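PDB 3MAL: stromal cell-derived factor 2-like protein from Arabidopsis thaliana, which takes part in protein quality control and the unfolded protein response of the endoplasmic reticulum, in a complex with ERDJ3B and BIP1 that supports the immune receptor EFR. Local coordinates for residues A[78-81]-A[82-86]. Residues are numbered along the deposited sequence; the frame is centred on the assembly and turned at random.
Sequences DAVK and SGATI
Ala84 N donates to Lys81 O over 3.0 Å, and the N-H...O angle of 161° makes this a nearly straight bond at the hydrogen. At the acceptor the approach is less direct: the donor stands above the carbonyl plane, 44° out of it, and does not lie on a lone pair. The bond closes a type II beta turn from Lys81 to Ala84, for which the backbone angles are evidence. Ser82 is extended and Gly83 has a positive phi, the latter a conformation in which any CB would collide with Ser82 O. Gly83 N also lies near Lys81 O, but its angle is too poor for a bond. The methyl of Ala84 points back across the turn, its CB 3.2 Å from Lys81 O, close beside the carbonyl that its own N-H holds.

In the beta-trefoil of the MIR family this turn leads directly into strand 85-90 of the six-stranded barrel, and a hydrogen bond between Ser82 OG and Ile131 N ties it to the end of the adjacent strand 127-131. Behind the turn, Val80 and Ile86 are buried. The chi1 of Val80 (-172°), with CG1 anti to the backbone N, turns CG1 toward Ile86, where it meets CG2 at 3.6 Å, and the two side chains cross at about a right angle. The same methyl also reaches Ala84 CB, at 4.0 Å, so one branch of Val80 bridges the last turn residue and the second strand residue. On the other side of the backbone from Val80, the Lys81 chain bends at chi2 and carries NZ off from residues 82-86, while its side chain rests on Thr137.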
ATOM      1  N   ASP A  78      -7.194 -17.341   3.179  1.00 12.98           N
ATOM      2  CA  ASP A  78      -7.763 -17.399   1.831  1.00 12.90           C
ATOM      3  C   ASP A  78      -6.809 -16.659   0.882  1.00 13.13           C
ATOM      4  O   ASP A  78      -6.248 -15.613   1.247  1.00 12.74           O
ATOM      5  CB  ASP A  78      -9.172 -16.771   1.771  1.00 12.93           C
ATOM      6  CG  ASP A  78     -10.254 -17.625   2.450  1.00 14.53           C
ATOM      7  OD1 ASP A  78     -10.007 -18.808   2.829  1.00 14.73           O
ATOM      8  OD2 ASP A  78     -11.380 -17.092   2.609  1.00 16.01           O
ATOM      9  N   ALA A  79      -6.599 -17.208  -0.316  1.00 12.21           N
ATOM     10  CA  ALA A  79      -5.813 -16.516  -1.340  1.00 12.77           C
ATOM     11  C   ALA A  79      -6.479 -15.190  -1.716  1.00 12.29           C
ATOM     12  O   ALA A  79      -7.702 -15.124  -1.874  1.00 13.20           O
ATOM     13  CB  ALA A  79      -5.642 -17.414  -2.613  1.00 12.41           C
ATOM     14  N   VAL A  80      -5.688 -14.138  -1.868  1.00 11.72           N
ATOM     15  CA  VAL A  80      -6.214 -12.870  -2.361  1.00 10.89           C
ATOM     16  C   VAL A  80      -6.310 -12.974  -3.895  1.00 10.60           C
ATOM     17  O   VAL A  80      -5.320 -13.305  -4.554  1.00 10.50           O
ATOM     18  CB  VAL A  80      -5.302 -11.656  -1.969  1.00 10.94           C
ATOM     19  CG1 VAL A  80      -5.971 -10.344  -2.329  1.00  9.80           C
ATOM     20  CG2 VAL A  80      -4.965 -11.694  -0.469  1.00 11.06           C
ATOM     21  N   LYS A  81      -7.498 -12.706  -4.436  1.00 10.95           N
ATOM     22  CA  LYS A  81      -7.783 -12.795  -5.884  1.00 11.16           C
ATOM     23  C   LYS A  81      -7.547 -11.474  -6.615  1.00 11.02           C
ATOM     24  O   LYS A  81      -7.723 -10.395  -6.042  1.00 11.65           O
ATOM     25  CB  LYS A  81      -9.222 -13.261  -6.142  1.00 11.99           C
ATOM     26  CG  LYS A  81      -9.621 -14.639  -5.534  1.00 16.24           C
ATOM     27  CD  LYS A  81      -8.958 -15.800  -6.239  1.00 19.96           C
ATOM     28  CE  LYS A  81      -9.399 -17.120  -5.594  1.00 23.91           C
ATOM     29  NZ  LYS A  81      -8.843 -18.287  -6.339  1.00 23.80           N
ATOM     30  N   SER A  82      -7.148 -11.561  -7.885  1.00 10.24           N
ATOM     31  CA  SER A  82      -7.155 -10.384  -8.745  1.00  9.84           C
ATOM     32  C   SER A  82      -8.567  -9.794  -8.712  1.00  9.03           C
ATOM     33  O   SER A  82      -9.556 -10.526  -8.820  1.00  8.18           O
ATOM     34  CB  SER A  82      -6.788 -10.758 -10.186  1.00 10.05           C
ATOM     35  OG  SER A  82      -6.542  -9.572 -10.947  1.00 14.02           O
ATOM     36  N   GLY A  83      -8.654  -8.484  -8.520  1.00  8.18           N
ATOM     37  CA  GLY A  83      -9.936  -7.807  -8.439  1.00  8.52           C
ATOM     38  C   GLY A  83     -10.496  -7.643  -7.034  1.00  8.95           C
ATOM     39  O   GLY A  83     -11.460  -6.923  -6.864  1.00  9.06           O
ATOM     40  N   ALA A  84      -9.915  -8.328  -6.040  1.00  8.63           N
ATOM     41  CA  ALA A  84     -10.342  -8.192  -4.637  1.00  9.35           C
ATOM     42  C   ALA A  84     -10.182  -6.750  -4.142  1.00  9.51           C
ATOM     43  O   ALA A  84      -9.239  -6.057  -4.533  1.00  8.03           O
ATOM     44  CB  ALA A  84      -9.548  -9.136  -3.707  1.00  9.00           C
ATOM     45  N   THR A  85     -11.110  -6.331  -3.289  1.00  8.81           N
ATOM     46  CA  THR A  85     -10.946  -5.109  -2.516  1.00  9.84           C
ATOM     47  C   THR A  85     -10.239  -5.483  -1.219  1.00  9.57           C
ATOM     48  O   THR A  85     -10.733  -6.332  -0.463  1.00 10.01           O
ATOM     49  CB  THR A  85     -12.301  -4.475  -2.195  1.00 10.18           C
ATOM     50  OG1 THR A  85     -13.050  -4.343  -3.412  1.00 10.54           O
ATOM     51  CG2 THR A  85     -12.118  -3.084  -1.557  1.00  9.17           C
ATOM     52  N   ILE A  86      -9.082  -4.874  -0.982  1.00  8.79           N
ATOM     53  CA  ILE A  86      -8.256  -5.188   0.188  1.00  8.36           C
ATOM     54  C   ILE A  86      -7.929  -3.930   1.000  1.00  7.78           C
ATOM     55  O   ILE A  86      -8.156  -2.780   0.549  1.00  7.43           O
ATOM     56  CB  ILE A  86      -6.901  -5.918  -0.178  1.00  8.50           C
ATOM     57  CG1 ILE A  86      -5.913  -4.953  -0.871  1.00  9.13           C
ATOM     58  CG2 ILE A  86      -7.148  -7.195  -1.016  1.00  7.84           C
ATOM     59  CD1 ILE A  86      -4.503  -5.545  -1.101  1.00  8.90           C
TER